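Long-range contacts in FACT complex subunit SPT16 (Ashbya gossypii, PDB 6A8M), which probably acts, as the FACT subunit whose N-terminal, peptidase-like part this chain is, as a histone chaperone that destabilises and restores nucleosomes during transcription elongation: residues Q182-V187 with R294-C299; W174-E179 with N391-N396; Y318-L323 with N348-K353. One frame throughout, in Å; residues are numbered along the deposited sequence.

In the fold
All three contacts involve the peptidase-like (M24) part of the chain. Contacts 1 and 2 are neighbours, with centres about 11 Å apart. They touch directly: Gln182 NE2 lies 3.0 Å from Lys177 O, probably as a hydrogen bond, and Leu185 CD1 packs on Lys177 CG and Cys394 CB. Contact 2 brings the loop between helix 167-174 and helix 179-208 to the start of strand 394-405. Contact 1 then sets the first turns of helix 179-208 against a hairpin. Contact 3 joins two helices farther out, its centre about 27 Å from that of contact 2 and about 30 Å from that of contact 1. Strand 298-308 leads from contact 1 into helix 312-332 of contact 3.

Contact 1 of 3, residues Q182-V187 with R294-C299; sequences QAYLQV and RYKNYC
This is a buried helix-to-hairpin contact, in which Tyr184, Leu185 and Val187 near the start of helix 179-208 pack on the turn between strands 285-295 and 298-308. Tyr184, Tyr295 and Tyr298 form an aromatic cluster. The rings of Tyr184 and Tyr295 meet obliquely, planes at 66°, and Tyr184 CD1 reaches Tyr295 CE2 at 3.9 Å. Tyr298 comes in on the other flank of the Tyr184 side chain, its CD1 3.7 Å from Tyr184 CB. Lys296 covers one face of the Tyr184 ring in a CH-pi contact, its CD 3.9 Å from the ring centroid. A bend in the lysine chain (chi3 82°) brings NZ round to donate to Tyr184 OH at 3.2 Å. Glu247 accompanies this pair, forming a salt bridge with Lys296 and a hydrogen bond with Tyr184 OH. Val187 CG1 sits over a face of the Tyr295 ring, 3.7 Å from its centroid, while Lys296 CG lies over the opposite face. The hydroxyls of the other two tyrosines bond elsewhere, Tyr295 to Asp250 N and Tyr298 to Glu181. Leu185 CD2 packs on Tyr298 CB at 3.8 Å and also covers Cys299 O, a buried carbonyl with no polar partner in the model. The hairpin closes through a type I' turn from Tyr295 to Tyr298, with backbone bonds in both directions between these residues, typical of a beta-hairpin with a two-residue loop.

Contact 2 of 3, residues W174-E179 with N391-N396; sequences WAVKDE and NGDCFN
Val176 lays its two methyl groups over the carbonyl oxygen of Asn391, CG2 at 3.6 Å and CG1 at 3.7 Å. CG2 also meets Asp393 OD1, the two side chains lying nearly perpendicular. Beside them the backbones join: Lys177 N donates to Gly392 O at 2.9 Å, with an N-H...O angle of 154°. The donor stands above the carbonyl plane. Gly392, having no side chain, lets Val176 and the Lys177 backbone come close. Its backbone angles (phi 95°, psi -9°) are ones that glycine takes readily. Lys177 folds back on its own loop through bends at chi2 and chi4. NZ thereby donates to Ala175 O at 2.9 Å and more weakly to Trp174 O. A water lies 2.9 Å from both Ala175 O and Cys394 N, accepting from the latter and probably donating to the former. Asp393 turns OD2 to Glu390 N, while OD1 lies 3.4 Å from Ala175 O, two acceptors that do not bond to each other. Lys177 NZ and Asp393 OD1 remain 6.3 Å apart, so their opposite charges are not in contact. The polar part of the join is thus made by backbone groups and one water, and the buried lysine amine is held chiefly by the carbonyl of Ala175 instead of a carboxylate.

Contact 3 of 3, residues Y318-L323 with N348-K353; sequences YDFLLL and NYINSK
Phe320 reaches across from helix 312-332 to Tyr349, Ile350 and Lys353 of helix 339-353, a helix pair packed beside strand 394-405 in what is probably the pita-bread fold of the M24 family. The short helical segments run roughly antiparallel, with 143° between their directions. Their axes come no closer than 11.2 Å, so large side chains must span the gap. Phe320 is the main bump. Its CG is anti to the backbone N (chi1 166°), which carries the ring out to the second helix. There the end of the ring enters a hollow bounded by Tyr349, Ile350 and Lys353. On one side CZ meets Ile350 CG1 at 3.6 Å, and this methylene lies in the plane of the phenyl ring, at its edge. On another, CE1 touches Lys353 CB at 3.7 Å. Lys353 CG lies above the centre of the Tyr349 ring, and beyond it the chain bends away at chi2. Tyr349 is the bump that answers from the second helix. It passes alongside Phe320 pointing the opposite way, the rings nearly parallel (19°) but meeting only by their edges. Phe320 CE1 comes 3.6 Å from both Tyr349 CE2 and Tyr349 CD2. Leu324 and Glu327 of helix 312-332 also touch Tyr349. Phe401 of strand 394-405 packs against both Phe320 and Ile350, tying the helix pair to the sheet. On the outer side, Tyr349 OH rests 3.4 Å from Leu323 CB, and a water donates to Leu323 O at 2.7 Å and is weakly bonded to Tyr349 OH.

Contact 1 of 3, residues Q182-V187 with R294-C299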
# COMPACT_ATOMS: atom_id res chain seq x y z
N GLN A 182 -4.96 -11.83 -2.93
CA GLN A 182 -3.97 -12.52 -2.11
C GLN A 182 -2.86 -13.12 -2.99
O GLN A 182 -1.69 -13.07 -2.62
CB GLN A 182 -4.64 -13.57 -1.24
CG GLN A 182 -5.57 -12.97 -0.15
CD GLN A 182 -6.02 -14.01 0.83
OE1 GLN A 182 -5.28 -14.96 1.13
NE2 GLN A 182 -7.23 -13.84 1.37
N ALA A 183 -3.22 -13.60 -4.19
CA ALA A 183 -2.21 -14.12 -5.10
C ALA A 183 -1.28 -13.00 -5.56
O ALA A 183 -0.05 -13.16 -5.55
CB ALA A 183 -2.87 -14.80 -6.30
N TYR A 184 -1.83 -11.84 -5.92
CA TYR A 184 -0.96 -10.74 -6.34
C TYR A 184 -0.03 -10.31 -5.21
O TYR A 184 1.13 -9.96 -5.45
CB TYR A 184 -1.77 -9.56 -6.84
CG TYR A 184 -2.62 -9.87 -8.06
CD1 TYR A 184 -2.18 -10.77 -9.05
CD2 TYR A 184 -3.84 -9.24 -8.24
CE1 TYR A 184 -2.97 -11.04 -10.15
CE2 TYR A 184 -4.63 -9.49 -9.35
CZ TYR A 184 -4.19 -10.39 -10.30
OH TYR A 184 -4.99 -10.65 -11.39
N LEU A 185 -0.54 -10.31 -3.97
CA LEU A 185 0.31 -9.97 -2.83
C LEU A 185 1.42 -11.00 -2.63
O LEU A 185 2.53 -10.64 -2.20
CB LEU A 185 -0.54 -9.85 -1.55
CG LEU A 185 -1.40 -8.60 -1.52
CD1 LEU A 185 -2.53 -8.80 -0.51
CD2 LEU A 185 -0.59 -7.40 -1.13
N GLN A 186 1.16 -12.28 -2.91
CA GLN A 186 2.24 -13.25 -2.80
C GLN A 186 3.28 -13.06 -3.91
O GLN A 186 4.48 -13.21 -3.67
CB GLN A 186 1.69 -14.69 -2.80
CG GLN A 186 2.79 -15.75 -2.71
CD GLN A 186 3.53 -15.76 -1.38
OE1 GLN A 186 3.19 -16.52 -0.46
NE2 GLN A 186 4.61 -14.95 -1.29
N VAL A 187 2.83 -12.74 -5.13
CA VAL A 187 3.78 -12.48 -6.20
C VAL A 187 4.64 -11.29 -5.83
O VAL A 187 5.87 -11.34 -5.90
CB VAL A 187 3.04 -12.23 -7.54
CG1 VAL A 187 4.04 -11.81 -8.62
CG2 VAL A 187 2.29 -13.49 -8.00
N ARG A 294 5.50 -3.66 -5.93
CA ARG A 294 4.10 -3.76 -6.30
C ARG A 294 3.98 -4.74 -7.46
O ARG A 294 4.78 -4.71 -8.40
CB ARG A 294 3.48 -2.40 -6.74
CG ARG A 294 3.54 -1.28 -5.70
CD ARG A 294 2.61 -0.10 -6.11
NE ARG A 294 2.83 0.31 -7.49
CZ ARG A 294 3.49 1.40 -7.88
NH1 ARG A 294 4.00 2.24 -6.99
NH2 ARG A 294 3.62 1.67 -9.18
N TYR A 295 3.00 -5.63 -7.38
CA TYR A 295 2.63 -6.44 -8.53
C TYR A 295 1.15 -6.25 -8.81
O TYR A 295 0.32 -6.53 -7.93
CB TYR A 295 2.93 -7.92 -8.34
CG TYR A 295 2.61 -8.66 -9.59
CD1 TYR A 295 3.37 -8.46 -10.74
CD2 TYR A 295 1.56 -9.54 -9.64
CE1 TYR A 295 3.06 -9.13 -11.91
CE2 TYR A 295 1.25 -10.23 -10.81
CZ TYR A 295 2.00 -10.01 -11.94
OH TYR A 295 1.71 -10.69 -13.11
N LYS A 296 0.83 -5.83 -10.03
CA LYS A 296 -0.53 -5.43 -10.39
C LYS A 296 -1.14 -4.56 -9.30
O LYS A 296 -2.31 -4.73 -8.92
CB LYS A 296 -1.40 -6.65 -10.68
CG LYS A 296 -0.96 -7.35 -11.95
CD LYS A 296 -1.90 -8.50 -12.34
CE LYS A 296 -3.13 -8.01 -13.09
NZ LYS A 296 -3.75 -9.12 -13.90
N ASN A 297 -0.34 -3.62 -8.82
CA ASN A 297 -0.64 -2.54 -7.88
C ASN A 297 -0.71 -3.01 -6.43
O ASN A 297 -0.91 -2.17 -5.54
CB ASN A 297 -1.94 -1.78 -8.22
CG ASN A 297 -1.94 -1.26 -9.67
OD1 ASN A 297 -2.85 -1.56 -10.45
ND2 ASN A 297 -0.92 -0.52 -10.02
N TYR A 298 -0.50 -4.30 -6.14
CA TYR A 298 -0.55 -4.80 -4.76
C TYR A 298 0.83 -4.71 -4.12
O TYR A 298 1.78 -5.33 -4.60
CB TYR A 298 -1.12 -6.23 -4.73
CG TYR A 298 -2.60 -6.12 -4.98
CD1 TYR A 298 -3.11 -6.13 -6.28
CD2 TYR A 298 -3.47 -5.92 -3.93
CE1 TYR A 298 -4.47 -5.94 -6.50
CE2 TYR A 298 -4.84 -5.78 -4.14
CZ TYR A 298 -5.32 -5.76 -5.42
OH TYR A 298 -6.66 -5.54 -5.61
N CYS A 299 0.93 -3.94 -3.03
CA CYS A 299 2.19 -3.66 -2.34
C CYS A 299 2.59 -4.77 -1.36
O CYS A 299 1.75 -5.38 -0.70
CB CYS A 299 2.09 -2.37 -1.54
SG CYS A 299 1.74 -0.92 -2.55

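Contact 2 of 3, residues W174-E179 with N391-N396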
# COMPACT_ATOMS: atom_id res chain seq x y z
N TRP A 174 -11.92 -1.79 1.53
CA TRP A 174 -10.80 -2.37 0.78
C TRP A 174 -10.01 -3.40 1.57
O TRP A 174 -9.18 -4.10 0.98
CB TRP A 174 -9.78 -1.28 0.37
CG TRP A 174 -10.27 -0.36 -0.64
CD1 TRP A 174 -11.20 -0.61 -1.59
CD2 TRP A 174 -9.87 0.99 -0.80
NE1 TRP A 174 -11.41 0.53 -2.35
CE2 TRP A 174 -10.61 1.52 -1.88
CE3 TRP A 174 -8.97 1.81 -0.13
CZ2 TRP A 174 -10.46 2.84 -2.31
CZ3 TRP A 174 -8.81 3.11 -0.57
CH2 TRP A 174 -9.56 3.61 -1.65
N ALA A 175 -10.22 -3.49 2.88
CA ALA A 175 -9.26 -4.17 3.75
C ALA A 175 -9.10 -5.64 3.38
O ALA A 175 -7.98 -6.14 3.21
CB ALA A 175 -9.71 -4.03 5.21
N VAL A 176 -10.20 -6.36 3.28
CA VAL A 176 -10.15 -7.80 3.10
C VAL A 176 -9.78 -8.11 1.66
O VAL A 176 -10.37 -7.57 0.72
CB VAL A 176 -11.50 -8.44 3.48
CG1 VAL A 176 -11.57 -9.88 2.97
CG2 VAL A 176 -11.71 -8.37 5.01
N LYS A 177 -8.79 -8.98 1.48
CA LYS A 177 -8.26 -9.29 0.16
C LYS A 177 -8.92 -10.57 -0.34
O LYS A 177 -8.98 -11.57 0.39
CB LYS A 177 -6.74 -9.46 0.22
CG LYS A 177 -6.00 -8.19 0.66
CD LYS A 177 -5.97 -7.14 -0.48
CE LYS A 177 -5.49 -5.79 0.05
NZ LYS A 177 -6.58 -5.13 0.82
N ASP A 178 -9.42 -10.54 -1.57
CA ASP A 178 -10.06 -11.73 -2.10
C ASP A 178 -8.99 -12.67 -2.62
O ASP A 178 -7.79 -12.41 -2.48
CB ASP A 178 -11.12 -11.36 -3.16
CG ASP A 178 -10.54 -10.82 -4.47
OD1 ASP A 178 -9.35 -10.99 -4.75
OD2 ASP A 178 -11.34 -10.24 -5.25
N GLU A 179 -9.42 -13.79 -3.20
CA GLU A 179 -8.48 -14.82 -3.63
C GLU A 179 -7.44 -14.26 -4.60
O GLU A 179 -6.24 -14.54 -4.48
CB GLU A 179 -9.26 -15.96 -4.29
CG GLU A 179 -9.13 -17.28 -3.62
CD GLU A 179 -9.77 -18.39 -4.44
OE1 GLU A 179 -9.04 -19.29 -4.91
OE2 GLU A 179 -11.01 -18.35 -4.64
N ASN A 391 -9.99 -11.84 8.86
CA ASN A 391 -9.45 -12.82 7.92
C ASN A 391 -9.40 -12.18 6.53
O ASN A 391 -10.35 -11.51 6.10
CB ASN A 391 -10.32 -14.08 7.91
CG ASN A 391 -9.72 -15.20 7.07
OD1 ASN A 391 -8.52 -15.20 6.77
ND2 ASN A 391 -10.55 -16.18 6.71
N GLY A 392 -8.27 -12.37 5.85
CA GLY A 392 -8.05 -11.78 4.54
C GLY A 392 -7.31 -10.46 4.55
O GLY A 392 -6.93 -9.96 3.47
N ASP A 393 -7.10 -9.87 5.72
CA ASP A 393 -6.27 -8.68 5.79
C ASP A 393 -4.81 -9.04 5.54
O ASP A 393 -4.35 -10.11 5.91
CB ASP A 393 -6.37 -8.03 7.17
CG ASP A 393 -7.69 -7.29 7.38
OD1 ASP A 393 -8.48 -7.17 6.42
OD2 ASP A 393 -7.93 -6.87 8.53
N CYS A 394 -4.10 -8.11 4.91
CA CYS A 394 -2.67 -8.24 4.69
C CYS A 394 -1.96 -7.11 5.41
O CYS A 394 -2.35 -5.94 5.26
CB CYS A 394 -2.34 -8.19 3.20
SG CYS A 394 -0.60 -8.46 2.82
N PHE A 395 -0.92 -7.43 6.18
CA PHE A 395 -0.21 -6.42 6.95
C PHE A 395 1.25 -6.32 6.53
O PHE A 395 1.90 -7.30 6.13
CB PHE A 395 -0.27 -6.71 8.47
CG PHE A 395 -1.64 -6.61 9.02
CD1 PHE A 395 -2.12 -5.40 9.51
CD2 PHE A 395 -2.49 -7.71 8.98
CE1 PHE A 395 -3.41 -5.30 9.99
CE2 PHE A 395 -3.78 -7.62 9.46
CZ PHE A 395 -4.24 -6.40 9.96
N ASN A 396 1.76 -5.08 6.63
CA ASN A 396 3.18 -4.80 6.74
C ASN A 396 3.50 -4.78 8.23
O ASN A 396 3.12 -3.83 8.93
CB ASN A 396 3.47 -3.46 6.07
CG ASN A 396 4.88 -2.97 6.29
OD1 ASN A 396 5.77 -3.75 6.62
ND2 ASN A 396 5.10 -1.68 6.08
O HOH W 1 -5.15 -5.84 3.51

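Contact 3 of 3, residues Y318-L323 with N348-K353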
# COMPACT_ATOMS: atom_id res chain seq x y z
N TYR A 318 19.36 -8.20 18.36
CA TYR A 318 18.79 -8.73 17.13
C TYR A 318 18.06 -10.04 17.38
O TYR A 318 17.00 -10.29 16.80
CB TYR A 318 19.85 -8.91 16.05
CG TYR A 318 19.22 -9.44 14.78
CD1 TYR A 318 18.58 -8.59 13.90
CD2 TYR A 318 19.18 -10.80 14.51
CE1 TYR A 318 17.96 -9.07 12.75
CE2 TYR A 318 18.56 -11.30 13.36
CZ TYR A 318 17.95 -10.42 12.48
OH TYR A 318 17.32 -10.87 11.35
N ASP A 319 18.62 -10.90 18.23
CA ASP A 319 17.92 -12.13 18.59
C ASP A 319 16.56 -11.81 19.20
O ASP A 319 15.56 -12.47 18.88
CB ASP A 319 18.75 -12.96 19.57
CG ASP A 319 19.98 -13.57 18.93
OD1 ASP A 319 20.02 -13.67 17.67
OD2 ASP A 319 20.89 -13.98 19.69
N PHE A 320 16.52 -10.83 20.10
CA PHE A 320 15.26 -10.41 20.70
C PHE A 320 14.29 -9.87 19.65
O PHE A 320 13.10 -10.19 19.68
CB PHE A 320 15.50 -9.34 21.77
CG PHE A 320 14.24 -8.65 22.17
CD1 PHE A 320 13.36 -9.28 23.02
CD2 PHE A 320 13.90 -7.41 21.63
CE1 PHE A 320 12.18 -8.66 23.38
CE2 PHE A 320 12.71 -6.80 21.97
CZ PHE A 320 11.86 -7.42 22.84
N LEU A 321 14.78 -9.05 18.72
CA LEU A 321 13.92 -8.49 17.68
C LEU A 321 13.21 -9.60 16.91
O LEU A 321 12.01 -9.49 16.61
CB LEU A 321 14.74 -7.62 16.73
CG LEU A 321 14.06 -6.99 15.53
CD1 LEU A 321 13.01 -6.00 16.00
CD2 LEU A 321 15.11 -6.29 14.67
N LEU A 322 13.92 -10.70 16.61
CA LEU A 322 13.28 -11.84 15.96
C LEU A 322 12.16 -12.43 16.81
O LEU A 322 11.08 -12.75 16.29
CB LEU A 322 14.30 -12.93 15.67
CG LEU A 322 15.23 -12.74 14.48
CD1 LEU A 322 16.22 -13.92 14.43
CD2 LEU A 322 14.43 -12.62 13.18
N LEU A 323 12.42 -12.61 18.11
CA LEU A 323 11.43 -13.16 19.03
C LEU A 323 10.22 -12.24 19.14
O LEU A 323 9.08 -12.71 19.23
CB LEU A 323 12.06 -13.37 20.41
CG LEU A 323 13.18 -14.41 20.44
CD1 LEU A 323 13.79 -14.55 21.81
CD2 LEU A 323 12.64 -15.76 19.96
N ASN A 348 4.41 -4.81 25.78
CA ASN A 348 4.49 -5.72 26.92
C ASN A 348 5.70 -6.63 26.79
O ASN A 348 6.42 -6.87 27.76
CB ASN A 348 3.22 -6.56 27.03
CG ASN A 348 1.99 -5.75 27.38
OD1 ASN A 348 2.08 -4.59 27.76
ND2 ASN A 348 0.83 -6.39 27.25
N TYR A 349 5.88 -7.20 25.60
CA TYR A 349 6.96 -8.17 25.40
C TYR A 349 8.33 -7.51 25.58
O TYR A 349 9.23 -8.09 26.18
CB TYR A 349 6.81 -8.80 24.02
CG TYR A 349 7.64 -10.04 23.77
CD1 TYR A 349 7.19 -11.29 24.19
CD2 TYR A 349 8.86 -9.96 23.12
CE1 TYR A 349 7.96 -12.42 23.97
CE2 TYR A 349 9.62 -11.08 22.90
CZ TYR A 349 9.17 -12.31 23.32
OH TYR A 349 9.95 -13.43 23.09
N ILE A 350 8.48 -6.27 25.11
CA ILE A 350 9.75 -5.56 25.29
C ILE A 350 9.99 -5.25 26.76
O ILE A 350 11.11 -5.40 27.27
CB ILE A 350 9.77 -4.27 24.45
CG1 ILE A 350 9.71 -4.56 22.97
CG2 ILE A 350 11.00 -3.45 24.77
CD1 ILE A 350 9.15 -3.36 22.22
N ASN A 351 8.95 -4.78 27.45
CA ASN A 351 9.10 -4.44 28.87
C ASN A 351 9.51 -5.67 29.66
O ASN A 351 10.30 -5.58 30.62
CB ASN A 351 7.79 -3.86 29.39
CG ASN A 351 7.82 -3.59 30.89
OD1 ASN A 351 8.22 -2.51 31.32
ND2 ASN A 351 7.37 -4.57 31.69
N SER A 352 8.97 -6.83 29.27
CA SER A 352 9.30 -8.07 29.97
C SER A 352 10.76 -8.44 29.78
O SER A 352 11.46 -8.78 30.75
CB SER A 352 8.41 -9.20 29.46
OG SER A 352 8.67 -10.37 30.22
N LYS A 353 11.23 -8.45 28.54
CA LYS A 353 12.51 -9.04 28.19
C LYS A 353 13.64 -8.03 28.01
O LYS A 353 14.79 -8.35 28.33
CB LYS A 353 12.37 -9.85 26.90
CG LYS A 353 11.13 -10.75 26.86
CD LYS A 353 11.27 -11.92 27.81
CE LYS A 353 10.28 -13.02 27.43
NZ LYS A 353 10.42 -14.21 28.33
O HOH W 2 8.45 -15.05 20.40